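Local coordinates for cupin type-2 domain-containing protein (Neisseria meningitidis, PDB 2I45), which is of unknown function but adopts the cupin fold, a small beta-barrel domain shared by many metal-binding enzymes and small-molecule-binding proteins, at residues V51-D62 with R86-L97; H11-P21 with L33-G41. All coordinates share one frame; numbering follows the deposited sequence.

Contact 1. Residues V51-D62 with R86-L97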
# COMPACT_ATOMS: atom_id res chain seq x y z
N VAL B 51 -5.92 0.90 -5.10
CA VAL B 51 -5.83 1.12 -3.68
C VAL B 51 -5.16 2.45 -3.68
O VAL B 51 -4.40 2.68 -4.59
CB VAL B 51 -4.96 0.09 -3.01
CG1 VAL B 51 -4.74 0.50 -1.54
CG2 VAL B 51 -5.59 -1.37 -3.15
N LEU B 52 -5.44 3.32 -2.70
CA LEU B 52 -4.90 4.65 -2.66
C LEU B 52 -4.29 4.82 -1.32
O LEU B 52 -4.91 4.52 -0.30
CB LEU B 52 -5.99 5.73 -2.77
CG LEU B 52 -7.06 6.02 -3.87
CD1 LEU B 52 -7.07 7.53 -4.31
CD2 LEU B 52 -6.93 5.13 -5.06
N PHE B 53 -3.07 5.33 -1.26
CA PHE B 53 -2.50 5.43 0.03
C PHE B 53 -1.92 6.84 0.19
O PHE B 53 -1.15 7.30 -0.63
CB PHE B 53 -1.54 4.25 0.30
CG PHE B 53 -0.62 4.47 1.49
CD1 PHE B 53 -1.13 4.76 2.74
CD2 PHE B 53 0.76 4.36 1.34
CE1 PHE B 53 -0.29 4.96 3.87
CE2 PHE B 53 1.61 4.56 2.41
CZ PHE B 53 1.08 4.89 3.72
N ALA B 54 -2.34 7.53 1.25
CA ALA B 54 -2.01 8.92 1.35
C ALA B 54 -0.76 8.94 2.08
O ALA B 54 -0.75 8.99 3.37
CB ALA B 54 -3.04 9.67 2.11
N VAL B 55 0.30 8.88 1.27
CA VAL B 55 1.67 8.85 1.82
C VAL B 55 1.94 10.10 2.62
O VAL B 55 2.33 10.00 3.75
CB VAL B 55 2.80 8.67 0.79
CG1 VAL B 55 4.10 8.59 1.51
CG2 VAL B 55 2.58 7.39 -0.06
N GLU B 56 1.73 11.28 2.04
CA GLU B 56 1.99 12.53 2.84
C GLU B 56 0.91 13.54 2.47
O GLU B 56 0.52 13.58 1.28
CB GLU B 56 3.36 13.09 2.55
CG GLU B 56 3.59 14.36 3.25
CD GLU B 56 4.88 15.05 2.83
OE1 GLU B 56 5.49 14.57 1.81
OE2 GLU B 56 5.26 16.06 3.50
N GLY B 57 0.40 14.26 3.48
CA GLY B 57 -0.75 15.16 3.29
C GLY B 57 -2.12 14.53 3.22
O GLY B 57 -2.24 13.32 3.09
N ASP B 58 -3.19 15.33 3.26
CA ASP B 58 -4.56 14.74 3.15
C ASP B 58 -5.23 14.94 1.80
O ASP B 58 -4.86 15.79 1.05
CB ASP B 58 -5.46 15.23 4.28
CG ASP B 58 -4.72 15.31 5.61
OD1 ASP B 58 -3.67 14.64 5.72
OD2 ASP B 58 -5.14 16.07 6.52
N MSE B 59 -6.20 14.12 1.47
CA MSE B 59 -6.92 14.27 0.24
C MSE B 59 -8.38 13.80 0.47
O MSE B 59 -8.73 13.32 1.55
CB MSE B 59 -6.19 13.58 -0.93
CG MSE B 59 -5.96 12.15 -0.75
SE MSE B 59 -5.62 11.09 -2.41
CE MSE B 59 -7.32 11.37 -3.26
N ALA B 60 -9.24 14.03 -0.50
CA ALA B 60 -10.59 13.42 -0.49
C ALA B 60 -10.96 12.83 -1.85
O ALA B 60 -10.28 13.09 -2.84
CB ALA B 60 -11.66 14.43 -0.07
N VAL B 61 -12.04 12.07 -1.88
CA VAL B 61 -12.55 11.58 -3.14
C VAL B 61 -14.04 11.71 -3.08
O VAL B 61 -14.68 11.11 -2.19
CB VAL B 61 -12.18 10.13 -3.40
CG1 VAL B 61 -12.73 9.70 -4.81
CG2 VAL B 61 -10.70 9.94 -3.34
N ASP B 62 -14.60 12.53 -3.96
CA ASP B 62 -16.05 12.55 -4.22
C ASP B 62 -16.47 11.39 -5.13
O ASP B 62 -15.77 11.09 -6.11
CB ASP B 62 -16.38 13.85 -4.90
CG ASP B 62 -16.05 15.04 -4.04
OD1 ASP B 62 -16.15 14.90 -2.79
OD2 ASP B 62 -15.72 16.14 -4.59
N ARG B 86 -14.04 11.88 -8.14
CA ARG B 86 -13.34 13.11 -8.30
C ARG B 86 -12.28 13.22 -7.21
O ARG B 86 -12.57 13.64 -6.10
CB ARG B 86 -14.29 14.32 -8.32
CG ARG B 86 -13.59 15.63 -7.91
CD ARG B 86 -14.43 16.91 -8.03
NE ARG B 86 -15.60 16.89 -7.16
CZ ARG B 86 -16.73 17.53 -7.47
NH1 ARG B 86 -16.82 18.28 -8.59
NH2 ARG B 86 -17.77 17.41 -6.67
N PRO B 87 -11.05 12.81 -7.52
CA PRO B 87 -9.94 12.85 -6.58
C PRO B 87 -9.52 14.28 -6.36
O PRO B 87 -9.58 15.02 -7.29
CB PRO B 87 -8.83 12.14 -7.34
CG PRO B 87 -9.22 12.10 -8.78
CD PRO B 87 -10.70 12.26 -8.84
N ARG B 88 -9.01 14.65 -5.19
CA ARG B 88 -8.81 16.06 -4.95
C ARG B 88 -8.10 16.37 -3.60
O ARG B 88 -8.14 15.54 -2.67
CB ARG B 88 -10.20 16.59 -4.99
CG ARG B 88 -10.43 17.87 -4.33
CD ARG B 88 -11.18 17.74 -3.02
NE ARG B 88 -12.52 17.15 -3.04
CZ ARG B 88 -13.25 17.14 -1.91
NH1 ARG B 88 -14.42 16.54 -1.86
NH2 ARG B 88 -12.77 17.71 -0.81
N SER B 89 -7.43 17.52 -3.46
CA SER B 89 -6.62 17.77 -2.27
C SER B 89 -6.51 19.26 -1.88
O SER B 89 -6.01 20.08 -2.64
CB SER B 89 -5.22 17.21 -2.45
OG SER B 89 -4.42 17.49 -1.32
N GLU B 90 -6.97 19.57 -0.69
CA GLU B 90 -7.14 20.92 -0.24
C GLU B 90 -5.78 21.63 -0.11
O GLU B 90 -5.59 22.68 -0.70
CB GLU B 90 -7.95 20.87 1.07
CG GLU B 90 -8.33 22.21 1.74
CD GLU B 90 -9.62 22.78 1.19
OE1 GLU B 90 -10.11 23.78 1.82
OE2 GLU B 90 -10.15 22.21 0.14
N ASN B 91 -4.82 21.02 0.57
CA ASN B 91 -3.46 21.56 0.61
C ASN B 91 -2.34 20.71 -0.01
O ASN B 91 -1.16 20.95 0.24
CB ASN B 91 -3.13 21.94 2.04
CG ASN B 91 -4.01 23.04 2.48
OD1 ASN B 91 -3.87 24.16 1.99
ND2 ASN B 91 -4.99 22.73 3.31
N GLY B 92 -2.70 19.72 -0.81
CA GLY B 92 -1.68 18.89 -1.47
C GLY B 92 -1.43 17.54 -0.82
O GLY B 92 -1.31 17.44 0.38
N CYS B 93 -1.33 16.50 -1.64
CA CYS B 93 -1.21 15.14 -1.17
C CYS B 93 -0.29 14.37 -2.08
O CYS B 93 -0.49 14.41 -3.34
CB CYS B 93 -2.55 14.42 -1.27
SG CYS B 93 -2.54 12.77 -0.50
N SER B 94 0.66 13.64 -1.47
CA SER B 94 1.41 12.61 -2.17
C SER B 94 0.80 11.25 -1.96
O SER B 94 0.57 10.85 -0.82
CB SER B 94 2.83 12.60 -1.68
OG SER B 94 3.35 13.91 -1.81
N LEU B 95 0.59 10.52 -3.05
CA LEU B 95 -0.28 9.37 -3.03
C LEU B 95 0.22 8.22 -3.89
O LEU B 95 0.60 8.43 -5.04
CB LEU B 95 -1.63 9.83 -3.58
CG LEU B 95 -2.55 8.86 -4.38
CD1 LEU B 95 -3.37 7.95 -3.48
CD2 LEU B 95 -3.55 9.61 -5.22
N VAL B 96 0.15 7.00 -3.35
CA VAL B 96 0.37 5.82 -4.16
C VAL B 96 -0.92 5.17 -4.57
O VAL B 96 -1.79 4.86 -3.73
CB VAL B 96 1.19 4.74 -3.43
CG1 VAL B 96 1.43 3.56 -4.42
CG2 VAL B 96 2.45 5.29 -2.93
N LEU B 97 -1.06 4.96 -5.86
CA LEU B 97 -2.08 4.06 -6.34
C LEU B 97 -1.52 2.69 -6.61
O LEU B 97 -0.38 2.60 -7.08
CB LEU B 97 -2.67 4.57 -7.65
CG LEU B 97 -4.02 5.27 -7.54
CD1 LEU B 97 -3.82 6.74 -7.19
CD2 LEU B 97 -4.83 5.11 -8.83
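The guanidinium group of R88 has the methyl CB of A60 over one face, 3.5 Å from its NH2, and the carboxylate of D62 at its edge. D62 also lies at the edge of the R86 guanidinium, whose plane stands 85° from that of the carboxylate. R86 NE reaches D62 OD2 over 2.7 Å on the anti lone pair of OD2, while R88 NH1 meets the same oxygen from the syn side, somewhat out of the carboxylate plane, and also contacts OD1 through a short, weak bond. In this salt-bridge network one carboxylate holds two arginines, which probably stabilises its negative charge; S68 adds a weak bond to OD1. Bends at chi2 (-107°) and chi3 bring the R88 head to D62.

M59 bridges the two sheets: its CG touches C93 SG (3.5 Å) and its SE packs on L95 CD2 (3.8 Å), both on strand 92-97 of the larger sheet, the M59 and L95 side chains crossing at about a right angle. L95 CD1 in turn lies against L52 CB (3.5 Å).

S89 OG donates to D58 O (2.9 Å), joining the two turns. F53 and V96 exchange backbone bonds, and opposite S94 the chain fits in two residues, V55 and E56: a classic beta bulge. Two antiparallel strand pairs, the register shifting by two between them, in different sheets around an apolar interior, are characteristic of the cupin beta-barrel.

Contact 2. Residues H11-P21 with L33-G41; sequences HLAAIKEYWQP and LVKLLGDYG
W19 is sandwiched between L36 and Y40, pinning the loop that follows helix 8-13 onto strand 29-37 of the cupin barrel. The aromatic contacts dominate. L36 CD1 sits over one face of the indole, 3.7 Å from the centroid of its six-membered ring, a CH-pi contact. Y40 presents its edge to the opposite face in an edge-to-face pair, with planes 55° apart and Y40 CE1 3.3 Å from W19 CD1. L37 CB makes a second CH-pi contact over the Y18 ring.

Apolar packing continues toward the helix. L33 touches two helix residues: its CD1 meets H11 CB, and its CB lies 3.4 Å from L12 CD1; beyond it, V34 and P21 lie side by side.

The polar contacts are few. K35 runs out straight beyond CG, its aliphatic part sliding past I15, and this extension brings NZ to the carbonyl of I15 for a weak hydrogen bond of 3.2 Å. With CG opposite the carbonyl carbon (chi1 -74°), the indole of W19 swings over to strand 33-37, where its ring edge is directed at the carbonyl of L37: W19 NE1 gives a weak, bent bond to L37 O, 3.1 Å long with an angle of 127° at the hydrogen.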
# COMPACT_ATOMS: atom_id res chain seq x y z
N HIS B 11 11.23 8.22 -3.90
CA HIS B 11 10.58 8.34 -5.23
C HIS B 11 9.71 9.61 -5.36
O HIS B 11 9.67 10.30 -6.41
CB HIS B 11 9.74 7.11 -5.56
CG HIS B 11 10.52 6.00 -6.17
ND1 HIS B 11 10.40 5.64 -7.48
CD2 HIS B 11 11.44 5.16 -5.64
CE1 HIS B 11 11.22 4.63 -7.75
NE2 HIS B 11 11.86 4.32 -6.65
N LEU B 12 9.00 9.92 -4.30
CA LEU B 12 8.13 11.05 -4.36
C LEU B 12 8.95 12.33 -4.42
O LEU B 12 8.76 13.12 -5.34
CB LEU B 12 7.16 11.05 -3.16
CG LEU B 12 5.72 10.56 -3.11
CD1 LEU B 12 5.35 9.47 -4.13
CD2 LEU B 12 5.51 10.05 -1.66
N ALA B 13 9.85 12.54 -3.46
CA ALA B 13 10.75 13.70 -3.49
C ALA B 13 11.30 14.02 -4.90
O ALA B 13 11.50 15.19 -5.20
CB ALA B 13 11.89 13.55 -2.48
N ALA B 14 11.48 13.00 -5.76
CA ALA B 14 12.01 13.21 -7.14
C ALA B 14 11.00 13.86 -8.07
O ALA B 14 11.36 14.40 -9.12
CB ALA B 14 12.49 11.88 -7.75
N ILE B 15 9.73 13.78 -7.70
CA ILE B 15 8.66 14.27 -8.56
C ILE B 15 8.21 15.60 -7.98
O ILE B 15 7.70 15.68 -6.88
CB ILE B 15 7.54 13.20 -8.78
CG1 ILE B 15 6.17 13.73 -8.45
CG2 ILE B 15 7.73 11.96 -7.90
CD1 ILE B 15 5.54 14.51 -9.57
N LYS B 16 8.45 16.66 -8.73
CA LYS B 16 8.17 18.02 -8.25
C LYS B 16 7.10 18.66 -9.13
O LYS B 16 6.97 19.87 -9.14
CB LYS B 16 9.48 18.88 -8.17
CG LYS B 16 9.59 19.77 -6.86
CD LYS B 16 10.22 21.22 -7.14
CE LYS B 16 9.43 22.42 -6.49
NZ LYS B 16 8.67 23.36 -7.43
N GLU B 17 6.36 17.82 -9.87
CA GLU B 17 5.24 18.22 -10.79
C GLU B 17 3.91 17.74 -10.24
O GLU B 17 3.89 16.95 -9.32
CB GLU B 17 5.44 17.65 -12.21
CG GLU B 17 6.22 18.55 -13.17
CD GLU B 17 5.92 20.04 -12.98
OE1 GLU B 17 4.72 20.46 -12.91
OE2 GLU B 17 6.90 20.82 -12.89
N TYR B 18 2.79 18.16 -10.80
CA TYR B 18 1.61 17.97 -10.00
C TYR B 18 0.54 17.06 -10.36
O TYR B 18 -0.16 16.62 -9.49
CB TYR B 18 0.97 19.27 -9.59
CG TYR B 18 1.21 19.55 -8.15
CD1 TYR B 18 2.02 20.62 -7.76
CD2 TYR B 18 0.70 18.75 -7.19
CE1 TYR B 18 2.27 20.91 -6.45
CE2 TYR B 18 0.94 19.03 -5.86
CZ TYR B 18 1.72 20.11 -5.50
OH TYR B 18 1.96 20.39 -4.21
N TRP B 19 0.27 16.80 -11.61
CA TRP B 19 -0.70 15.74 -11.80
C TRP B 19 0.05 14.88 -12.73
O TRP B 19 -0.43 14.53 -13.80
CB TRP B 19 -2.07 16.26 -12.30
CG TRP B 19 -2.83 16.96 -11.18
CD1 TRP B 19 -2.50 18.19 -10.56
CD2 TRP B 19 -4.00 16.48 -10.49
NE1 TRP B 19 -3.41 18.47 -9.55
CE2 TRP B 19 -4.33 17.45 -9.48
CE3 TRP B 19 -4.78 15.35 -10.62
CZ2 TRP B 19 -5.42 17.31 -8.63
CZ3 TRP B 19 -5.86 15.19 -9.75
CH2 TRP B 19 -6.17 16.17 -8.76
N GLN B 20 1.29 14.60 -12.32
CA GLN B 20 2.21 13.85 -13.18
C GLN B 20 2.74 12.56 -12.56
O GLN B 20 3.82 12.50 -12.01
CB GLN B 20 3.25 14.77 -13.78
CG GLN B 20 2.63 15.44 -14.96
CD GLN B 20 3.23 16.79 -15.28
OE1 GLN B 20 2.54 17.70 -15.76
NE2 GLN B 20 4.54 16.93 -15.04
N PRO B 21 1.93 11.49 -12.69
CA PRO B 21 2.24 10.23 -12.05
C PRO B 21 3.54 9.71 -12.59
O PRO B 21 3.75 9.78 -13.79
CB PRO B 21 1.09 9.32 -12.51
CG PRO B 21 0.62 9.92 -13.80
CD PRO B 21 0.71 11.39 -13.52
N LEU B 33 2.78 6.96 -8.59
CA LEU B 33 3.12 7.97 -7.54
C LEU B 33 2.87 9.31 -8.20
O LEU B 33 3.39 9.57 -9.28
CB LEU B 33 4.56 7.89 -7.03
CG LEU B 33 5.17 6.53 -6.67
CD1 LEU B 33 6.66 6.51 -6.52
CD2 LEU B 33 4.55 6.00 -5.48
N VAL B 34 2.04 10.14 -7.55
CA VAL B 34 1.57 11.38 -8.14
C VAL B 34 1.33 12.31 -7.03
O VAL B 34 1.05 11.86 -5.93
CB VAL B 34 0.18 11.27 -8.68
CG1 VAL B 34 0.03 12.16 -9.90
CG2 VAL B 34 -0.17 9.85 -8.91
N LYS B 35 1.38 13.60 -7.30
CA LYS B 35 1.07 14.53 -6.25
C LYS B 35 -0.15 15.27 -6.71
O LYS B 35 -0.26 15.53 -7.84
CB LYS B 35 2.25 15.44 -6.02
CG LYS B 35 3.44 14.68 -5.42
CD LYS B 35 4.57 15.65 -4.88
CE LYS B 35 5.77 14.86 -4.39
NZ LYS B 35 6.89 15.69 -3.81
N LEU B 36 -1.07 15.56 -5.78
CA LEU B 36 -2.39 16.19 -5.99
C LEU B 36 -2.56 17.52 -5.26
O LEU B 36 -2.17 17.64 -4.07
CB LEU B 36 -3.43 15.26 -5.39
CG LEU B 36 -4.11 14.33 -6.37
CD1 LEU B 36 -3.23 13.81 -7.56
CD2 LEU B 36 -4.71 13.20 -5.61
N LEU B 37 -3.17 18.48 -5.96
CA LEU B 37 -3.53 19.79 -5.44
C LEU B 37 -4.80 20.24 -6.19
O LEU B 37 -4.98 19.89 -7.35
CB LEU B 37 -2.38 20.75 -5.65
CG LEU B 37 -2.52 22.08 -4.87
CD1 LEU B 37 -2.82 21.89 -3.41
CD2 LEU B 37 -1.27 22.93 -4.97
N GLY B 38 -5.70 20.97 -5.51
CA GLY B 38 -7.06 21.27 -6.05
C GLY B 38 -7.71 20.04 -6.66
O GLY B 38 -7.63 18.98 -6.07
N ASP B 39 -8.30 20.13 -7.86
CA ASP B 39 -8.71 18.94 -8.60
C ASP B 39 -8.74 19.13 -10.09
O ASP B 39 -8.53 20.24 -10.60
CB ASP B 39 -10.12 18.52 -8.20
CG ASP B 39 -11.13 19.65 -8.40
OD1 ASP B 39 -11.20 20.56 -7.51
OD2 ASP B 39 -11.83 19.64 -9.44
N TYR B 40 -9.03 18.03 -10.80
CA TYR B 40 -9.11 18.09 -12.24
C TYR B 40 -10.38 17.49 -12.71
O TYR B 40 -10.40 16.91 -13.79
CB TYR B 40 -7.96 17.34 -12.92
CG TYR B 40 -6.82 18.26 -13.29
CD1 TYR B 40 -5.92 18.67 -12.29
CD2 TYR B 40 -6.65 18.76 -14.60
CE1 TYR B 40 -4.87 19.50 -12.53
CE2 TYR B 40 -5.54 19.63 -14.86
CZ TYR B 40 -4.68 19.98 -13.77
OH TYR B 40 -3.57 20.79 -13.85
N GLY B 41 -11.41 17.58 -11.88
CA GLY B 41 -12.70 17.04 -12.26
C GLY B 41 -12.88 15.54 -12.05
O GLY B 41 -12.22 14.93 -11.20

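From the N terminus, helix 8-13 leads into the loop that contact 2 folds back on strand 29-37, enclosing strand 22-26 and the first residues of 29-37, which form a hairpin. Contact 2 closes before contact 1 opens, so the two are in series and neither nests in the other. Contact 1 then spans strands 68-71 and 75-79, bringing 85-97 back to 51-62. The two contacts meet along strand 92-99, which lies between 29-37 and 50-56 in one sheet: C93 O probably accepts from L36 N, and V96 packs on L33. At the corner, S89 N probably bonds to G38 O, tying the smaller sheet to the end of strand 29-37.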